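Local coordinates for beta-porphyranase A (Bacteroides plebeius, PDB 4AW7), which cleaves the sulfated red-algal polysaccharide porphyran at its (1->4) linkages between beta-D-galactopyranose and alpha-L-galactopyranose-6-sulfate, releasing mostly disaccharides, at residues 506-511 and 548-553; 475-480 and 580-585; 249-254 and 302-307; 521-526 and 567-572. One frame throughout, in Å; residues are numbered along the deposited sequence.

Contact 1. Residues 506-511 and 548-553; sequences SLRMSI and FGMIEV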
# COMPACT_ATOMS: atom_id res chain seq x y z
N SER A 506 14.76 -8.75 12.84
CA SER A 506 14.99 -9.27 11.50
C SER A 506 15.65 -8.21 10.63
O SER A 506 15.54 -7.01 10.88
CB SER A 506 13.72 -9.72 10.84
OG SER A 506 12.86 -8.64 10.71
N LEU A 507 16.33 -8.69 9.59
CA LEU A 507 16.85 -7.84 8.53
C LEU A 507 15.90 -7.95 7.33
O LEU A 507 15.56 -9.06 6.89
CB LEU A 507 18.24 -8.35 8.12
CG LEU A 507 18.83 -7.72 6.86
CD1 LEU A 507 19.17 -6.27 7.03
CD2 LEU A 507 20.03 -8.57 6.43
N ARG A 508 15.47 -6.79 6.81
CA ARG A 508 14.70 -6.74 5.56
C ARG A 508 15.71 -6.41 4.47
O ARG A 508 16.13 -5.26 4.31
CB ARG A 508 13.67 -5.65 5.67
CG ARG A 508 12.65 -5.85 6.77
CD ARG A 508 11.70 -4.70 6.90
NE ARG A 508 10.87 -4.45 5.72
CZ ARG A 508 9.72 -5.03 5.46
NH1 ARG A 508 9.18 -5.90 6.27
NH2 ARG A 508 9.09 -4.66 4.35
N MET A 509 16.13 -7.45 3.74
CA MET A 509 17.18 -7.34 2.74
C MET A 509 16.54 -7.31 1.36
O MET A 509 16.00 -8.34 0.93
CB MET A 509 18.11 -8.55 2.86
CG MET A 509 19.15 -8.67 1.79
SD MET A 509 20.21 -10.10 1.87
CE MET A 509 19.04 -11.40 1.51
N SER A 510 16.60 -6.16 0.69
CA SER A 510 16.02 -6.04 -0.65
C SER A 510 17.12 -6.07 -1.69
O SER A 510 18.10 -5.31 -1.56
CB SER A 510 15.14 -4.80 -0.77
OG SER A 510 13.98 -4.85 0.07
N ILE A 511 16.88 -6.91 -2.70
CA ILE A 511 17.85 -7.10 -3.78
C ILE A 511 17.13 -7.08 -5.11
O ILE A 511 16.00 -7.53 -5.25
CB ILE A 511 18.68 -8.40 -3.62
CG1 ILE A 511 17.79 -9.63 -3.60
CG2 ILE A 511 19.55 -8.32 -2.35
CD1 ILE A 511 18.57 -10.99 -3.59
N PHE A 548 13.27 -8.79 -8.03
CA PHE A 548 13.32 -7.62 -7.16
C PHE A 548 12.41 -7.89 -5.99
O PHE A 548 11.20 -7.97 -6.16
CB PHE A 548 12.96 -6.33 -7.88
CG PHE A 548 13.10 -5.11 -7.01
CD1 PHE A 548 14.30 -4.83 -6.38
CD2 PHE A 548 12.05 -4.23 -6.84
CE1 PHE A 548 14.45 -3.75 -5.58
CE2 PHE A 548 12.20 -3.07 -6.04
CZ PHE A 548 13.41 -2.84 -5.42
N GLY A 549 13.01 -8.11 -4.82
CA GLY A 549 12.22 -8.54 -3.68
C GLY A 549 12.97 -8.33 -2.38
O GLY A 549 14.20 -8.32 -2.36
N MET A 550 12.19 -8.21 -1.30
CA MET A 550 12.67 -8.13 0.04
C MET A 550 12.59 -9.52 0.67
O MET A 550 11.52 -10.15 0.67
CB MET A 550 11.79 -7.13 0.80
CG MET A 550 12.26 -6.82 2.25
SD MET A 550 11.98 -8.12 3.50
CE MET A 550 10.18 -8.19 3.52
N ILE A 551 13.73 -10.01 1.14
CA ILE A 551 13.85 -11.30 1.82
C ILE A 551 14.12 -10.99 3.28
O ILE A 551 15.11 -10.33 3.61
CB ILE A 551 14.97 -12.16 1.19
CG1 ILE A 551 14.69 -12.43 -0.29
CG2 ILE A 551 15.12 -13.49 1.96
CD1 ILE A 551 15.85 -13.03 -1.07
N GLU A 552 13.25 -11.48 4.16
CA GLU A 552 13.47 -11.30 5.59
C GLU A 552 14.47 -12.30 6.12
O GLU A 552 14.43 -13.48 5.77
CB GLU A 552 12.20 -11.54 6.37
CG GLU A 552 11.11 -10.58 6.09
CD GLU A 552 9.80 -11.02 6.74
OE1 GLU A 552 9.15 -12.05 6.33
OE2 GLU A 552 9.44 -10.30 7.71
N VAL A 553 15.33 -11.82 6.99
CA VAL A 553 16.32 -12.69 7.65
C VAL A 553 16.12 -12.50 9.17
O VAL A 553 16.70 -11.58 9.74
CB VAL A 553 17.73 -12.33 7.22
CG1 VAL A 553 18.75 -13.24 7.91
CG2 VAL A 553 17.86 -12.37 5.70
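Leu507, Met509 and Ile511 pair with Val553, Ile551 and Gly549 as antiparallel neighbours in the five-stranded sheet of the C-terminal beta-sandwich, where strand 546-555 is outermost. Six backbone hydrogen bonds join them, two at each of these hydrogen-bonded pairs; the shorter bond of the Leu507-Val553 pair runs from Val553 N to Leu507 O, 2.8 Å. CA-H...O contacts fill in between, among them Glu552 CA to Leu507 O at 3.3 Å.

Apolar packing occupies the face of Leu507, Met509, Ile511, Ile551 and Val553, which turns to the second sheet of the sandwich. Met509 and Ile551 run side by side, and the Met509 chain, bent at its last torsion (68°), brings CE to 4.2 Å from Ile551 CB. Farther along, Ile511 CD1 meets Ile551 CD1 at 4.2 Å.

The other face, bearing Arg508, Ser510 and Met550, looks onto helix 245-262. Met550 bends twice beyond CB and crosses Arg508, its SD 3.7 Å from Arg508 CB. The guanidinium itself is held by salt bridges to Asp252 and Glu248. An alanine in place of Met550 is likely to leave one face of the guanidinium uncovered and a gap between the strand and the helix. Ser510 OG lies 3.2 Å from Met550 CB, while Met550 CE sits over one guanidinium face of Arg508, toward its rim, 3.7 Å from CZ.

Contact 2. Residues 475-480 and 580-585; sequences KYYSSE and SMILQV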
# COMPACT_ATOMS: atom_id res chain seq x y z
N LYS A 475 11.63 0.33 13.01
CA LYS A 475 12.47 0.09 11.85
C LYS A 475 13.62 1.07 11.88
O LYS A 475 13.44 2.25 12.19
CB LYS A 475 11.66 0.31 10.55
CG LYS A 475 10.60 -0.75 10.35
CD LYS A 475 9.80 -0.51 9.07
CE LYS A 475 8.77 -1.55 8.87
NZ LYS A 475 8.12 -1.40 7.57
N TYR A 476 14.79 0.56 11.50
CA TYR A 476 16.02 1.35 11.48
C TYR A 476 16.62 1.24 10.08
O TYR A 476 16.67 0.16 9.50
CB TYR A 476 17.00 0.86 12.53
CG TYR A 476 16.45 0.94 13.91
CD1 TYR A 476 16.52 2.11 14.63
CD2 TYR A 476 15.86 -0.16 14.51
CE1 TYR A 476 16.04 2.20 15.92
CE2 TYR A 476 15.32 -0.06 15.80
CZ TYR A 476 15.44 1.10 16.51
OH TYR A 476 14.98 1.23 17.80
N TYR A 477 16.99 2.40 9.55
CA TYR A 477 17.40 2.57 8.18
C TYR A 477 18.90 2.87 8.13
O TYR A 477 19.46 3.49 8.98
CB TYR A 477 16.59 3.67 7.53
CG TYR A 477 15.09 3.40 7.53
CD1 TYR A 477 14.30 3.72 8.62
CD2 TYR A 477 14.48 2.79 6.46
CE1 TYR A 477 12.95 3.46 8.64
CE2 TYR A 477 13.11 2.49 6.49
CZ TYR A 477 12.37 2.85 7.57
OH TYR A 477 11.02 2.57 7.64
N SER A 478 19.52 2.45 7.05
CA SER A 478 20.96 2.66 6.87
C SER A 478 21.25 3.90 6.07
O SER A 478 20.48 4.27 5.19
CB SER A 478 21.53 1.43 6.20
OG SER A 478 22.97 1.51 6.07
N SER A 479 22.43 4.52 6.29
CA SER A 479 22.92 5.59 5.45
C SER A 479 23.31 5.06 4.09
O SER A 479 23.51 5.87 3.18
CB SER A 479 24.15 6.25 6.09
OG SER A 479 25.20 5.30 6.25
N GLU A 480 23.46 3.74 3.95
CA GLU A 480 23.85 3.09 2.70
C GLU A 480 22.68 2.42 2.04
O GLU A 480 21.96 1.68 2.69
CB GLU A 480 24.94 2.04 2.98
CG GLU A 480 26.23 2.62 3.49
CD GLU A 480 26.96 3.35 2.41
OE1 GLU A 480 27.22 2.75 1.36
OE2 GLU A 480 27.23 4.52 2.63
N SER A 580 17.98 -1.92 -0.61
CA SER A 580 17.80 -1.36 0.74
C SER A 580 18.06 -2.44 1.78
O SER A 580 17.85 -3.65 1.54
CB SER A 580 16.40 -0.75 0.93
OG SER A 580 15.35 -1.69 0.75
N MET A 581 18.48 -1.96 2.95
CA MET A 581 18.73 -2.78 4.14
C MET A 581 18.11 -2.06 5.31
O MET A 581 18.48 -0.95 5.63
CB MET A 581 20.24 -2.96 4.35
CG MET A 581 20.92 -3.76 3.24
SD MET A 581 20.70 -5.53 3.40
CE MET A 581 22.01 -5.89 4.58
N ILE A 582 17.15 -2.74 5.94
CA ILE A 582 16.37 -2.15 7.04
C ILE A 582 16.35 -3.17 8.17
O ILE A 582 16.07 -4.35 7.94
CB ILE A 582 14.93 -1.82 6.59
CG1 ILE A 582 14.96 -0.76 5.48
CG2 ILE A 582 14.06 -1.35 7.77
CD1 ILE A 582 13.66 -0.59 4.71
N LEU A 583 16.64 -2.73 9.41
CA LEU A 583 16.51 -3.62 10.56
C LEU A 583 15.15 -3.39 11.21
O LEU A 583 14.76 -2.26 11.48
CB LEU A 583 17.62 -3.39 11.60
CG LEU A 583 19.00 -3.89 11.21
CD1 LEU A 583 20.02 -3.47 12.24
CD2 LEU A 583 18.98 -5.40 11.06
N GLN A 584 14.45 -4.49 11.49
CA GLN A 584 13.18 -4.44 12.22
C GLN A 584 13.42 -5.04 13.60
O GLN A 584 13.98 -6.12 13.70
CB GLN A 584 12.08 -5.21 11.51
CG GLN A 584 10.89 -5.37 12.43
CD GLN A 584 9.69 -5.96 11.78
OE1 GLN A 584 9.09 -5.32 10.93
NE2 GLN A 584 9.27 -7.19 12.23
N VAL A 585 13.04 -4.30 14.62
CA VAL A 585 13.22 -4.73 16.01
C VAL A 585 11.85 -4.68 16.70
O VAL A 585 11.17 -3.66 16.64
CB VAL A 585 14.22 -3.86 16.76
CG1 VAL A 585 14.44 -4.38 18.17
CG2 VAL A 585 15.56 -3.78 16.02
O HOH W 1 17.65 1.68 5.18
O HOH W 2 19.29 0.89 2.71
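Tyr476 and Leu583 form an antiparallel hydrogen-bonded pair between strands whose directions differ by 153°, Tyr476 N to Leu583 O at 2.8 Å and Leu583 N to Tyr476 O at 2.9 Å. Beyond Tyr477 the backbones part and water takes over: one molecule accepts from Ser478 N and donates to Met581 O, and another joins Glu480 O to Met581 N. Ser478 OG accepts from Glu480 N in an ST turn and also bonds Pro494 O.

The two tyrosines lie on opposite faces. Tyr477 runs alongside Ile582, whose CD1 comes within 3.6 Å of Tyr477 CE2 while CG2 stands over one ring face near the rim. The Tyr477 hydroxyl hydrogen-bonds Glu255 of helix 245-262, toward the catalytic barrel. With CG anti to the carbonyl carbon (chi1 -59°), Tyr476 swings its ring along the sheet toward Val585; the methyl CG2 of Val585 meets the ring edge at CE2, 3.7 Å away. The Tyr476 hydroxyl bonds Glu499 N.

Strands 469-484 and 577-589 are inner neighbours in the five-stranded sandwich sheet. The chemistry is amphipathic: each ring packs on aliphatic carbon and ends in a bonded hydroxyl, while water satisfies backbone groups where direct pairing fails.

Contact 3. Residues 249-254 and 302-307; sequences AVLDMV and FNLMER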
# COMPACT_ATOMS: atom_id res chain seq x y z
N ALA A 249 9.80 -4.78 -1.31
CA ALA A 249 11.02 -4.11 -1.78
C ALA A 249 10.71 -2.75 -2.40
O ALA A 249 11.49 -1.81 -2.24
CB ALA A 249 11.79 -4.96 -2.78
N VAL A 250 9.64 -2.66 -3.18
CA VAL A 250 9.25 -1.41 -3.82
C VAL A 250 9.06 -0.30 -2.77
O VAL A 250 9.58 0.81 -2.91
CB VAL A 250 7.97 -1.62 -4.66
CG1 VAL A 250 7.31 -0.28 -5.00
CG2 VAL A 250 8.32 -2.41 -5.94
N LEU A 251 8.30 -0.63 -1.73
CA LEU A 251 8.02 0.36 -0.70
C LEU A 251 9.19 0.59 0.23
O LEU A 251 9.47 1.73 0.61
CB LEU A 251 6.74 -0.02 0.08
CG LEU A 251 5.46 -0.15 -0.77
CD1 LEU A 251 4.32 -0.52 0.16
CD2 LEU A 251 5.15 1.10 -1.58
N ASP A 252 9.94 -0.47 0.55
CA ASP A 252 11.15 -0.29 1.33
C ASP A 252 12.14 0.64 0.64
O ASP A 252 12.83 1.40 1.33
CB ASP A 252 11.84 -1.63 1.60
CG ASP A 252 11.27 -2.40 2.77
OD1 ASP A 252 10.15 -2.10 3.23
OD2 ASP A 252 11.97 -3.34 3.26
N MET A 253 12.23 0.62 -0.69
CA MET A 253 13.21 1.49 -1.34
C MET A 253 12.87 2.96 -1.18
O MET A 253 13.75 3.80 -1.00
CB MET A 253 13.40 1.15 -2.80
CG MET A 253 14.69 1.69 -3.38
SD MET A 253 15.07 0.93 -4.99
CE MET A 253 16.75 1.56 -5.23
N VAL A 254 11.58 3.25 -1.32
CA VAL A 254 11.09 4.64 -1.11
C VAL A 254 11.45 5.11 0.31
O VAL A 254 11.97 6.20 0.49
CB VAL A 254 9.60 4.78 -1.43
CG1 VAL A 254 9.08 6.15 -1.09
CG2 VAL A 254 9.33 4.42 -2.88
N PHE A 302 -2.13 -7.09 4.04
CA PHE A 302 -1.35 -7.46 5.21
C PHE A 302 -0.02 -6.72 5.24
O PHE A 302 0.43 -6.28 6.31
CB PHE A 302 -1.12 -8.98 5.27
CG PHE A 302 -2.33 -9.80 5.69
CD1 PHE A 302 -3.45 -9.94 4.87
CD2 PHE A 302 -2.35 -10.46 6.91
CE1 PHE A 302 -4.55 -10.66 5.27
CE2 PHE A 302 -3.43 -11.20 7.30
CZ PHE A 302 -4.54 -11.31 6.47
N ASN A 303 0.63 -6.56 4.08
CA ASN A 303 1.85 -5.73 3.90
C ASN A 303 1.54 -4.34 4.44
O ASN A 303 2.27 -3.77 5.26
CB ASN A 303 2.19 -5.73 2.37
CG ASN A 303 3.28 -4.76 1.92
OD1 ASN A 303 3.69 -3.84 2.66
ND2 ASN A 303 3.78 -4.94 0.66
N LEU A 304 0.46 -3.76 3.94
CA LEU A 304 0.17 -2.36 4.25
C LEU A 304 -0.25 -2.16 5.70
O LEU A 304 0.05 -1.12 6.28
CB LEU A 304 -0.87 -1.81 3.27
CG LEU A 304 -0.50 -1.89 1.79
CD1 LEU A 304 -1.57 -1.29 0.92
CD2 LEU A 304 0.89 -1.30 1.51
N MET A 305 -0.91 -3.15 6.33
CA MET A 305 -1.21 -3.07 7.75
C MET A 305 0.05 -2.93 8.59
O MET A 305 0.09 -2.17 9.57
CB MET A 305 -2.02 -4.29 8.20
CG MET A 305 -3.49 -4.18 7.79
SD MET A 305 -4.37 -5.68 8.23
CE MET A 305 -6.04 -5.13 8.09
N GLU A 306 1.11 -3.63 8.19
CA GLU A 306 2.40 -3.58 8.87
C GLU A 306 3.15 -2.28 8.62
O GLU A 306 4.23 -2.09 9.21
CB GLU A 306 3.26 -4.75 8.44
CG GLU A 306 2.83 -6.07 9.07
CD GLU A 306 3.06 -6.09 10.58
OE1 GLU A 306 4.22 -5.92 11.00
OE2 GLU A 306 2.11 -6.27 11.35
N ARG A 307 2.60 -1.36 7.84
CA ARG A 307 3.19 -0.06 7.58
C ARG A 307 2.33 1.09 8.13
O ARG A 307 2.52 2.25 7.75
CB ARG A 307 3.44 0.15 6.09
CG ARG A 307 4.34 -0.91 5.48
CD ARG A 307 4.69 -0.54 4.08
NE ARG A 307 5.44 -1.61 3.42
CZ ARG A 307 6.75 -1.65 3.19
NH1 ARG A 307 7.54 -0.63 3.48
NH2 ARG A 307 7.26 -2.73 2.61
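Arg307 lays its guanidinium beneath Leu251 and presents its outer edge to Asp252, so that one flat group is used by both face and rim. With CG opposite the carbonyl carbon (chi1 -58°) and the chain extended from CG to NE, Arg307 carries this group across to helix 245-262. Leu251 CB stands over the centre of the plane, 3.5 Å from Arg307 CZ, and Leu251 CD1 comes down at 3.6 Å from Arg307 NE. The carboxylate is gripped end-on: Arg307 NH1 and NH2 each hydrogen-bond Asp252 OD1 at 3.0 Å in a salt bridge, the acceptor near the guanidinium plane. The two planes are turned 67° apart. NH1 meets OD1 nearly along its C-O axis and NH2 meets it from above the carboxylate plane.

Both segments belong to successive helices, 245-262 and 293-305, on the outside of the catalytic (beta/alpha)8 barrel; Arg307 follows the end of the second. Leu251 and Leu304 cross at about a right angle, Leu251 CD1 lying 3.8 Å from Leu304 CD2, and both touch Ile270 on barrel strand 268-276.

The guanidinium is also fixed from its own segment: Arg307 NE gives a nearly straight bond (172°) to Asn303 OD1, 2.9 Å away and in plane, which holds the group against rotation. A leucine in place of Arg307 would probably cost Asp252 OD1 its two guanidinium donors and Asn303 OD1 its NE-H, leaving the buried Asp252 less well compensated, with Arg508 still at OD2. Glu248 and Glu255 also bridge Arg307, at NH2 and NH1, which is likely to stabilise its positive charge.

Contact 4. Residues 521-526 and 567-572; sequences PVVKIN and VDITFS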
# COMPACT_ATOMS: atom_id res chain seq x y z
N PRO A 521 23.30 -14.77 0.27
CA PRO A 521 24.56 -14.23 0.73
C PRO A 521 24.89 -14.76 2.13
O PRO A 521 24.01 -15.27 2.84
CB PRO A 521 24.29 -12.73 0.82
CG PRO A 521 22.83 -12.64 1.14
CD PRO A 521 22.22 -13.77 0.35
N VAL A 522 26.16 -14.64 2.50
CA VAL A 522 26.52 -14.73 3.90
C VAL A 522 26.09 -13.40 4.53
O VAL A 522 26.41 -12.31 4.01
CB VAL A 522 28.02 -14.99 4.07
CG1 VAL A 522 28.42 -14.82 5.56
CG2 VAL A 522 28.42 -16.37 3.50
N VAL A 523 25.41 -13.49 5.68
CA VAL A 523 24.92 -12.30 6.39
C VAL A 523 25.47 -12.34 7.83
O VAL A 523 25.27 -13.34 8.52
CB VAL A 523 23.39 -12.23 6.44
CG1 VAL A 523 22.86 -11.08 7.31
CG2 VAL A 523 22.79 -12.15 5.03
N LYS A 524 26.11 -11.25 8.23
CA LYS A 524 26.63 -11.13 9.59
C LYS A 524 26.01 -9.91 10.28
O LYS A 524 25.96 -8.80 9.72
CB LYS A 524 28.16 -10.99 9.55
CG LYS A 524 28.86 -12.22 9.00
CD LYS A 524 30.40 -12.12 9.03
CE LYS A 524 30.98 -13.38 8.42
NZ LYS A 524 32.44 -13.48 8.76
N ILE A 525 25.55 -10.14 11.52
CA ILE A 525 24.99 -9.09 12.35
C ILE A 525 26.08 -8.81 13.41
O ILE A 525 26.36 -9.69 14.24
CB ILE A 525 23.67 -9.53 13.04
CG1 ILE A 525 22.66 -10.08 12.02
CG2 ILE A 525 23.09 -8.41 13.86
CD1 ILE A 525 22.22 -9.13 10.90
N ASN A 526 26.67 -7.63 13.36
CA ASN A 526 27.80 -7.34 14.28
C ASN A 526 28.80 -8.48 14.31
O ASN A 526 29.31 -8.85 15.38
CB ASN A 526 27.24 -7.03 15.67
CG ASN A 526 26.34 -5.81 15.66
OD1 ASN A 526 26.66 -4.80 15.01
ND2 ASN A 526 25.21 -5.88 16.36
N VAL A 567 25.59 -4.45 9.64
CA VAL A 567 25.25 -5.65 8.93
C VAL A 567 26.21 -5.75 7.74
O VAL A 567 26.36 -4.79 7.02
CB VAL A 567 23.80 -5.63 8.47
CG1 VAL A 567 23.55 -6.90 7.72
CG2 VAL A 567 22.87 -5.50 9.67
N ASP A 568 26.84 -6.91 7.58
CA ASP A 568 27.78 -7.14 6.47
C ASP A 568 27.25 -8.30 5.69
O ASP A 568 26.90 -9.33 6.27
CB ASP A 568 29.19 -7.36 7.02
CG ASP A 568 29.68 -6.12 7.70
OD1 ASP A 568 30.15 -5.20 7.03
OD2 ASP A 568 29.51 -5.99 8.94
N ILE A 569 27.19 -8.18 4.36
CA ILE A 569 26.68 -9.28 3.55
C ILE A 569 27.62 -9.53 2.35
O ILE A 569 28.18 -8.58 1.80
CB ILE A 569 25.20 -9.12 3.13
CG1 ILE A 569 25.03 -8.03 2.11
CG2 ILE A 569 24.31 -8.85 4.33
CD1 ILE A 569 23.57 -7.95 1.59
N THR A 570 27.77 -10.79 1.99
CA THR A 570 28.65 -11.16 0.88
C THR A 570 27.95 -12.18 -0.00
O THR A 570 27.54 -13.24 0.44
CB THR A 570 30.03 -11.67 1.38
OG1 THR A 570 30.58 -10.74 2.32
CG2 THR A 570 30.98 -11.80 0.16
N PHE A 571 27.85 -11.85 -1.30
CA PHE A 571 27.34 -12.76 -2.30
C PHE A 571 28.54 -13.42 -2.99
O PHE A 571 29.56 -12.77 -3.21
CB PHE A 571 26.50 -12.01 -3.36
CG PHE A 571 25.27 -11.34 -2.79
CD1 PHE A 571 25.35 -10.12 -2.15
CD2 PHE A 571 24.06 -11.99 -2.87
CE1 PHE A 571 24.22 -9.51 -1.61
CE2 PHE A 571 22.88 -11.35 -2.33
CZ PHE A 571 23.01 -10.16 -1.72
N SER A 572 28.33 -14.65 -3.41
CA SER A 572 29.41 -15.40 -4.08
C SER A 572 29.56 -15.04 -5.55
O SER A 572 30.60 -15.39 -6.19
CB SER A 572 29.13 -16.87 -3.91
OG SER A 572 27.93 -17.26 -4.51
O HOH W 3 28.53 -7.49 10.73
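Pro521 lies flat against Phe571 at the tight end of this contact. Pro521 CB sits 3.6 Å from the ring centroid, only 9° off the normal, in a CH-pi contact over the face, and CG and CD carry the overlap toward Phe571 CE2, 3.7 Å from each. Next along the same buried face, Val523 and Ile569 run side by side, with their CG2 methyls 3.7 Å apart. Ile569 holds CG1 between backbone N and carbonyl carbon (chi1 70°), which leaves CG2 as the branch turned to Val523. Ile525 closes the row by folding its CD1 back onto Val567 CG2 at 3.9 Å. These residues press on Leu507, Met509, Val578 and Met581 of the facing sheet.

The opposite face, with Val522, Lys524, Asp568 and Thr570, is far looser. Val522 and Lys524 are exposed, and the extended lysine chain leads its amino group away from the neighbouring strand. Asp568 turns its carboxylate instead to Asn566, whose ND2 bonds OD2. No side-chain bond joins the two segments on this face; the backbone ladder holds the strands together: Val522 pairs with Thr570 and Lys524 with Asp568, two hydrogen bonds each, the shortest being Val522 N to Thr570 O at 2.8 Å. Lys524 N to Asp568 O measures 2.9 Å. Past the strand end, Asn526 bonds to Leu559, Asn565 and Asn566.

A face packed on the opposing sheet and a face turned to solvent are characteristic of a beta-sandwich; strands 522-525 and 563-570 are the inner pair of its four-stranded sheet in this C-terminal domain.

How the contacts relate
Contact 3 comes first along the chain, between two helices of the catalytic barrel; the other three follow in the C-terminal sandwich. Contact 2 spans the longest loop, and contacts 1 and 4 lie within it, their segments alternating. Contacts 1 and 2, with centres about 10 Å apart, share the five-stranded sheet, where strands 503-514 and 577-589 are neighbours. Contact 4 belongs to the opposing four-stranded sheet, its centre about 12 Å from that of contact 1, with apolar side chains filling the interval. The five-stranded sheet is therefore a middle layer: contact 4 covers one face and helix 245-262 of contact 3 the other, joining barrel to sandwich.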